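Local coordinates for carbonic anhydrase (Porphyridium purpureum, PDB 1DDZ), which probably catalyses the reversible hydration of carbon dioxide to hydrogencarbonate and a proton, as a zinc-dependent beta-class carbonic anhydrase, at residues Leu85-Pro88 against Ala89-Phe93; Tyr115-Tyr119 against Leu120-His124; Gly146-Asp149 against Asn150-His154. All coordinates share one frame; numbering follows the deposited sequence.

Interaction 1. Residues Leu85-Pro88 against Ala89-Phe93; sequences LDLP and AGEVF
L87 and V92 make the tighter half of this local contact: CD1 of L87 lies 3.8 Å from CG2 of V92, the two side chains crossing at about a right angle. The same methyl of V92 also receives L85, whose CD1 stands 4.0 Å from V92 CG2, so one valine branch is shared by two leucine tips. With CG1 anti to the backbone N (chi1 -175°), V92 sends CG2 back toward both leucines. W71 of strand 69-74 packs against L85 and V92 and Y69 against L87, which makes this the inward side. Between the leucines D86 ends helix 81-84 in a Schellman motif, with positive phi, and its carboxylate leaves the contact to form a salt bridge with K303. The chain then reverses through a type II beta turn from P88 to E91, which leads from the helix into strand 92-97, at the edge of the sheet within this chain. The turn is closed by E91 N donating to P88 O at 3.0 Å. G90, at the third position of the turn, has the positive phi (80°) that a type II turn calls for there. On the looser, more exposed side, the carboxylate of E91 folds back over one face of the proline ring. Its chain bends at chi2 (130°), bringing OE1 to 3.5 Å from P88 CD and OE2 to 3.5 Å from P88 CB, a van der Waals approach to ring carbons that leaves the proline itself exposed.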
loop_
_atom_site.group_PDB
_atom_site.type_symbol
_atom_site.label_atom_id
_atom_site.label_comp_id
_atom_site.label_asym_id
_atom_site.label_seq_id
_atom_site.Cartn_x
_atom_site.Cartn_y
_atom_site.Cartn_z
ATOM N N LEU A 85 -19.803 -11.578 18.957
ATOM C CA LEU A 85 -20.440 -12.691 18.268
ATOM C C LEU A 85 -20.775 -13.854 19.208
ATOM O O LEU A 85 -21.285 -14.873 18.764
ATOM C CB LEU A 85 -19.554 -13.198 17.122
ATOM C CG LEU A 85 -19.398 -12.288 15.901
ATOM C CD1 LEU A 85 -18.463 -12.917 14.877
ATOM C CD2 LEU A 85 -20.760 -12.045 15.284
ATOM N N ASP A 86 -20.503 -13.691 20.496
ATOM C CA ASP A 86 -20.741 -14.744 21.488
ATOM C C ASP A 86 -19.990 -16.019 21.085
ATOM O O ASP A 86 -20.547 -17.120 21.124
ATOM C CB ASP A 86 -22.239 -15.039 21.618
ATOM C CG ASP A 86 -22.586 -15.753 22.910
ATOM O OD1 ASP A 86 -21.876 -15.545 23.920
ATOM O OD2 ASP A 86 -23.583 -16.506 22.926
ATOM N N LEU A 87 -18.732 -15.856 20.673
ATOM C CA LEU A 87 -17.873 -16.971 20.241
ATOM C C LEU A 87 -16.582 -17.031 21.047
ATOM O O LEU A 87 -16.116 -16.019 21.583
ATOM C CB LEU A 87 -17.480 -16.833 18.761
ATOM C CG LEU A 87 -18.488 -17.193 17.682
ATOM C CD1 LEU A 87 -17.866 -16.921 16.309
ATOM C CD2 LEU A 87 -18.894 -18.656 17.822
ATOM N N PRO A 88 -15.994 -18.232 21.159
ATOM C CA PRO A 88 -14.737 -18.413 21.893
ATOM C C PRO A 88 -13.616 -17.611 21.198
ATOM O O PRO A 88 -13.660 -17.381 19.983
ATOM C CB PRO A 88 -14.487 -19.922 21.750
ATOM C CG PRO A 88 -15.888 -20.486 21.695
ATOM C CD PRO A 88 -16.570 -19.535 20.760
ATOM N N ALA A 89 -12.645 -17.154 21.971
ATOM C CA ALA A 89 -11.525 -16.415 21.415
ATOM C C ALA A 89 -10.896 -17.324 20.352
ATOM O O ALA A 89 -11.023 -18.552 20.422
ATOM C CB ALA A 89 -10.535 -16.111 22.518
ATOM N N GLY A 90 -10.314 -16.742 19.313
ATOM C CA GLY A 90 -9.713 -17.560 18.286
ATOM C C GLY A 90 -10.712 -18.116 17.300
ATOM O O GLY A 90 -10.346 -18.652 16.254
ATOM N N GLU A 91 -11.992 -18.037 17.612
ATOM C CA GLU A 91 -12.951 -18.533 16.642
ATOM C C GLU A 91 -13.255 -17.475 15.582
ATOM O O GLU A 91 -13.958 -17.730 14.607
ATOM C CB GLU A 91 -14.207 -19.062 17.306
ATOM C CG GLU A 91 -14.494 -20.481 16.871
ATOM C CD GLU A 91 -14.745 -21.403 18.037
ATOM O OE1 GLU A 91 -15.906 -21.804 18.207
ATOM O OE2 GLU A 91 -13.793 -21.725 18.777
ATOM N N VAL A 92 -12.666 -16.299 15.750
ATOM C CA VAL A 92 -12.827 -15.220 14.793
ATOM C C VAL A 92 -11.447 -14.716 14.385
ATOM O O VAL A 92 -10.657 -14.361 15.233
ATOM C CB VAL A 92 -13.604 -14.047 15.391
ATOM C CG1 VAL A 92 -13.851 -12.981 14.314
ATOM C CG2 VAL A 92 -14.931 -14.538 15.951
ATOM N N PHE A 93 -11.168 -14.720 13.083
ATOM C CA PHE A 93 -9.900 -14.234 12.523
ATOM C C PHE A 93 -10.070 -12.708 12.403
ATOM O O PHE A 93 -10.918 -12.239 11.651
ATOM C CB PHE A 93 -9.708 -14.853 11.151
ATOM C CG PHE A 93 -8.304 -14.821 10.660
ATOM C CD1 PHE A 93 -7.303 -15.504 11.337
ATOM C CD2 PHE A 93 -7.980 -14.133 9.489
ATOM C CE1 PHE A 93 -6.011 -15.501 10.852
ATOM C CE2 PHE A 93 -6.683 -14.132 9.005
ATOM C CZ PHE A 93 -5.703 -14.813 9.683
#

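Interaction 2. Residues Tyr115-Tyr119 against Leu120-His124; sequences YAVQY and LKVKH
The ring of Y115 meets the side chain of L120 obliquely, its CE2 3.8 Å from L120 CG and equally near CD1. Y115 holds CG anti to its own N (chi1 -173°), which swings the ring along the helix end toward L120, while Y119 CB rests over one ring face, offset toward the rim. In return, CE1 of Y115 lies over a face of the Y119 ring, whose hydroxyl is hydrogen-bonded to D403. Y115 also lines the surroundings of the zinc site formed by C328, D330, H384 and C387, its side chain about 6 Å from the zinc ion. On the neighbouring side of the helix, A116 CB lies 4.1 Å from V122 CB, and A116 and V122 together pack the helix end on L70 of strand 69-74.

K121 leaves helical geometry with positive phi and doubles back: bent at chi2 (-54°), it lays CD 3.3 Å from V117 O and CE 3.3 Å from Q118 O. L120 N donates to Y115 O at 2.9 Å, an i to i+5 bond of pi type, and V122 N to A116 O at 2.9 Å, an i to i+6 bond. These two bonds engage the carbonyls of Y115 and A116 at the C-terminal end of the helix, and the lysine ammonium nearby would be expected to suit the negative end of the helix dipole.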
loop_
_atom_site.group_PDB
_atom_site.type_symbol
_atom_site.label_atom_id
_atom_site.label_comp_id
_atom_site.label_asym_id
_atom_site.label_seq_id
_atom_site.Cartn_x
_atom_site.Cartn_y
_atom_site.Cartn_z
ATOM N N TYR A 115 -5.648 -14.973 3.093
ATOM C CA TYR A 115 -5.287 -16.012 4.053
ATOM C C TYR A 115 -6.587 -16.611 4.610
ATOM O O TYR A 115 -6.776 -17.827 4.580
ATOM C CB TYR A 115 -4.438 -15.428 5.191
ATOM C CG TYR A 115 -3.887 -16.467 6.134
ATOM C CD1 TYR A 115 -2.721 -17.171 5.821
ATOM C CD2 TYR A 115 -4.518 -16.738 7.346
ATOM C CE1 TYR A 115 -2.188 -18.123 6.697
ATOM C CE2 TYR A 115 -4.002 -17.688 8.235
ATOM C CZ TYR A 115 -2.832 -18.381 7.905
ATOM O OH TYR A 115 -2.304 -19.322 8.771
ATOM N N ALA A 116 -7.498 -15.755 5.065
ATOM C CA ALA A 116 -8.782 -16.195 5.610
ATOM C C ALA A 116 -9.582 -17.030 4.604
ATOM O O ALA A 116 -10.122 -18.085 4.947
ATOM C CB ALA A 116 -9.619 -14.977 6.056
ATOM N N VAL A 117 -9.639 -16.575 3.357
ATOM C CA VAL A 117 -10.399 -17.275 2.319
ATOM C C VAL A 117 -9.736 -18.525 1.723
ATOM O O VAL A 117 -10.376 -19.568 1.609
ATOM C CB VAL A 117 -10.810 -16.288 1.185
ATOM C CG1 VAL A 117 -11.538 -17.027 0.054
ATOM C CG2 VAL A 117 -11.702 -15.162 1.768
ATOM N N GLN A 118 -8.478 -18.422 1.320
ATOM C CA GLN A 118 -7.782 -19.559 0.730
ATOM C C GLN A 118 -7.124 -20.483 1.746
ATOM O O GLN A 118 -7.183 -21.691 1.597
ATOM C CB GLN A 118 -6.730 -19.113 -0.294
ATOM C CG GLN A 118 -7.214 -18.935 -1.739
ATOM C CD GLN A 118 -7.432 -17.470 -2.081
ATOM O OE1 GLN A 118 -7.786 -16.679 -1.211
ATOM N NE2 GLN A 118 -7.164 -17.088 -3.322
ATOM N N TYR A 119 -6.431 -19.936 2.736
ATOM C CA TYR A 119 -5.790 -20.798 3.713
ATOM C C TYR A 119 -6.820 -21.356 4.702
ATOM O O TYR A 119 -7.000 -22.558 4.807
ATOM C CB TYR A 119 -4.688 -20.050 4.474
ATOM C CG TYR A 119 -3.327 -19.958 3.782
ATOM C CD1 TYR A 119 -3.064 -18.985 2.815
ATOM C CD2 TYR A 119 -2.298 -20.854 4.097
ATOM C CE1 TYR A 119 -1.801 -18.908 2.171
ATOM C CE2 TYR A 119 -1.014 -20.789 3.451
ATOM C CZ TYR A 119 -0.782 -19.809 2.476
ATOM O OH TYR A 119 0.378 -19.718 1.700
ATOM N N LEU A 120 -7.540 -20.476 5.390
ATOM C CA LEU A 120 -8.512 -20.904 6.395
ATOM C C LEU A 120 -9.874 -21.371 5.892
ATOM O O LEU A 120 -10.618 -22.012 6.626
ATOM C CB LEU A 120 -8.694 -19.808 7.450
ATOM C CG LEU A 120 -7.394 -19.387 8.142
ATOM C CD1 LEU A 120 -7.659 -18.367 9.223
ATOM C CD2 LEU A 120 -6.737 -20.618 8.744
ATOM N N LYS A 121 -10.208 -21.074 4.644
ATOM C CA LYS A 121 -11.511 -21.473 4.126
ATOM C C LYS A 121 -12.620 -20.912 5.017
ATOM O O LYS A 121 -13.560 -21.601 5.393
ATOM C CB LYS A 121 -11.602 -22.996 4.005
ATOM C CG LYS A 121 -10.600 -23.583 3.013
ATOM C CD LYS A 121 -10.770 -22.878 1.697
ATOM C CE LYS A 121 -9.804 -23.364 0.641
ATOM N NZ LYS A 121 -10.098 -22.650 -0.648
ATOM N N VAL A 122 -12.482 -19.634 5.345
ATOM C CA VAL A 122 -13.444 -18.916 6.172
ATOM C C VAL A 122 -14.790 -18.874 5.415
ATOM O O VAL A 122 -14.805 -18.716 4.205
ATOM C CB VAL A 122 -12.873 -17.496 6.469
ATOM C CG1 VAL A 122 -13.494 -16.451 5.612
ATOM C CG2 VAL A 122 -12.960 -17.187 7.910
ATOM N N LYS A 123 -15.910 -19.027 6.114
ATOM C CA LYS A 123 -17.201 -19.013 5.442
ATOM C C LYS A 123 -17.928 -17.671 5.441
ATOM O O LYS A 123 -18.776 -17.403 4.597
ATOM C CB LYS A 123 -18.134 -20.076 6.047
ATOM C CG LYS A 123 -17.757 -21.517 5.732
ATOM C CD LYS A 123 -17.587 -21.761 4.232
ATOM C CE LYS A 123 -16.862 -23.089 3.961
ATOM N NZ LYS A 123 -16.263 -23.202 2.585
ATOM N N HIS A 124 -17.640 -16.840 6.425
ATOM C CA HIS A 124 -18.313 -15.565 6.533
ATOM C C HIS A 124 -17.299 -14.501 6.844
ATOM O O HIS A 124 -16.396 -14.733 7.640
ATOM C CB HIS A 124 -19.331 -15.618 7.662
ATOM C CG HIS A 124 -20.318 -16.734 7.535
ATOM N ND1 HIS A 124 -20.276 -17.862 8.328
ATOM C CD2 HIS A 124 -21.346 -16.921 6.672
ATOM C CE1 HIS A 124 -21.229 -18.698 7.949
ATOM N NE2 HIS A 124 -21.887 -18.151 6.945
#

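Interaction 3. Residues Gly146-Asp149 against Asn150-His154; sequences GLID and NWLRH
N150 opens the second segment by gripping L147 O twice, through its side-chain ND2 at 3.0 Å and its own backbone N at 3.1 Å. Both donors come from the same face of the carbonyl plane, and the amide is tilted against its acceptor. ND2 also hydrogen-bonds S195 OG of the second subunit. W151 follows, its CB 4.4 Å from I148 CG1 and its indole led away from I148 to donate NE1 to I98 O; its backbone N makes a weak bond to I148 O. That oxygen is held more firmly by L152 N at 3.0 Å, in the regular i to i+4 bond. The L152 side chain crosses I148 at an angle, CG 4.1 Å from CG1, an apolar contact one turn apart along the helix.

R153 then curls back over the first turn. Bends at chi2 (-45°) and chi3 (86°) bring NH2 to 3.3 Å from D149 OD1 in a salt bridge, the carboxylate and guanidinium planes 46° apart. A water in the guanidinium plane joins NH2 to D149 OD2, and OD2 also accepts from L145 N, so the carboxylate is held to the chain just before the helix. The mix of i to i+3 and i to i+4 links marks the weakly bonded first turn of helix 147-161, whose N-terminal part touches helix 361-373 and, at the dimer interface of this beta-class carbonic anhydrase, the second subunit.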
loop_
_atom_site.group_PDB
_atom_site.type_symbol
_atom_site.label_atom_id
_atom_site.label_comp_id
_atom_site.label_asym_id
_atom_site.label_seq_id
_atom_site.Cartn_x
_atom_site.Cartn_y
_atom_site.Cartn_z
ATOM N N GLY A 146 -1.136 15.083 8.625
ATOM C CA GLY A 146 0.049 14.411 8.127
ATOM C C GLY A 146 -0.194 13.050 7.486
ATOM O O GLY A 146 -1.213 12.831 6.811
ATOM N N LEU A 147 0.734 12.120 7.722
ATOM C CA LEU A 147 0.673 10.750 7.187
ATOM C C LEU A 147 -0.740 10.156 7.172
ATOM O O LEU A 147 -1.233 9.729 6.127
ATOM C CB LEU A 147 1.591 9.837 8.012
ATOM C CG LEU A 147 1.862 8.318 7.830
ATOM C CD1 LEU A 147 0.624 7.445 7.866
ATOM C CD2 LEU A 147 2.619 8.073 6.578
ATOM N N ILE A 148 -1.362 10.083 8.341
ATOM C CA ILE A 148 -2.684 9.503 8.458
ATOM C C ILE A 148 -3.801 10.171 7.641
ATOM O O ILE A 148 -4.810 9.522 7.342
ATOM C CB ILE A 148 -3.107 9.387 9.923
ATOM C CG1 ILE A 148 -4.331 8.475 10.028
ATOM C CG2 ILE A 148 -3.368 10.770 10.507
ATOM C CD1 ILE A 148 -4.666 8.108 11.416
ATOM N N ASP A 149 -3.635 11.437 7.259
ATOM C CA ASP A 149 -4.680 12.099 6.476
ATOM C C ASP A 149 -4.826 11.444 5.105
ATOM O O ASP A 149 -5.909 11.449 4.513
ATOM C CB ASP A 149 -4.373 13.586 6.321
ATOM C CG ASP A 149 -5.253 14.444 7.177
ATOM O OD1 ASP A 149 -6.250 13.929 7.732
ATOM O OD2 ASP A 149 -4.961 15.646 7.296
ATOM N N ASN A 150 -3.744 10.820 4.625
ATOM C CA ASN A 150 -3.757 10.131 3.328
ATOM C C ASN A 150 -4.594 8.852 3.439
ATOM O O ASN A 150 -5.272 8.441 2.504
ATOM C CB ASN A 150 -2.331 9.833 2.884
ATOM C CG ASN A 150 -1.489 11.094 2.730
ATOM O OD1 ASN A 150 -1.718 11.911 1.841
ATOM N ND2 ASN A 150 -0.506 11.256 3.602
ATOM N N TRP A 151 -4.586 8.245 4.619
ATOM C CA TRP A 151 -5.383 7.053 4.870
ATOM C C TRP A 151 -6.840 7.534 4.918
ATOM O O TRP A 151 -7.718 6.981 4.260
ATOM C CB TRP A 151 -4.995 6.441 6.229
ATOM C CG TRP A 151 -5.719 5.164 6.560
ATOM C CD1 TRP A 151 -6.800 5.021 7.380
ATOM C CD2 TRP A 151 -5.398 3.847 6.081
ATOM N NE1 TRP A 151 -7.174 3.698 7.440
ATOM C CE2 TRP A 151 -6.330 2.957 6.657
ATOM C CE3 TRP A 151 -4.408 3.337 5.225
ATOM C CZ2 TRP A 151 -6.302 1.580 6.407
ATOM C CZ3 TRP A 151 -4.383 1.969 4.976
ATOM C CH2 TRP A 151 -5.326 1.108 5.567
ATOM N N LEU A 152 -7.074 8.593 5.691
ATOM C CA LEU A 152 -8.402 9.179 5.872
ATOM C C LEU A 152 -9.068 9.762 4.626
ATOM O O LEU A 152 -10.272 10.013 4.656
ATOM C CB LEU A 152 -8.387 10.202 7.002
ATOM C CG LEU A 152 -7.945 9.613 8.346
ATOM C CD1 LEU A 152 -7.949 10.681 9.393
ATOM C CD2 LEU A 152 -8.867 8.481 8.745
ATOM N N ARG A 153 -8.308 9.967 3.547
ATOM C CA ARG A 153 -8.878 10.464 2.300
ATOM C C ARG A 153 -9.906 9.472 1.777
ATOM O O ARG A 153 -10.803 9.861 1.065
ATOM C CB ARG A 153 -7.819 10.657 1.213
ATOM C CG ARG A 153 -6.948 11.884 1.325
ATOM C CD ARG A 153 -7.739 13.137 1.654
ATOM N NE ARG A 153 -7.932 13.278 3.104
ATOM C CZ ARG A 153 -7.912 14.433 3.761
ATOM N NH1 ARG A 153 -7.703 15.573 3.106
ATOM N NH2 ARG A 153 -8.113 14.450 5.076
ATOM N N HIS A 154 -9.783 8.190 2.132
ATOM C CA HIS A 154 -10.729 7.186 1.670
ATOM C C HIS A 154 -12.088 7.373 2.298
ATOM O O HIS A 154 -13.106 7.153 1.657
ATOM C CB HIS A 154 -10.204 5.771 1.926
ATOM C CG HIS A 154 -9.027 5.417 1.081
ATOM N ND1 HIS A 154 -9.147 5.054 -0.246
ATOM C CD2 HIS A 154 -7.704 5.412 1.347
ATOM C CE1 HIS A 154 -7.949 4.849 -0.754
ATOM N NE2 HIS A 154 -7.059 5.060 0.195
HETATM O O HOH W 1 -7.493 16.853 6.575
#

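How the interactions relate
All three contacts are local and lie in series along the chain, none nesting in or crossing another, and all belong to the N-terminal carbonic anhydrase half of the chain. Interaction 1 comes first, closing the turn that leads from helix 81-84 into strand 92-97. Interaction 2 ends helix 107-119 and passes the chain toward strand 124-130. These two touch: F93 CZ lies 3.3 Å from Y115 CD2, and F93 also packs on A116 and L120, tying the edge strand to the helix that follows. Interaction 3 starts helix 147-161 on the opposite side of the chain's centre, its centre about 29 Å from that of interaction 2, and there meets the second subunit.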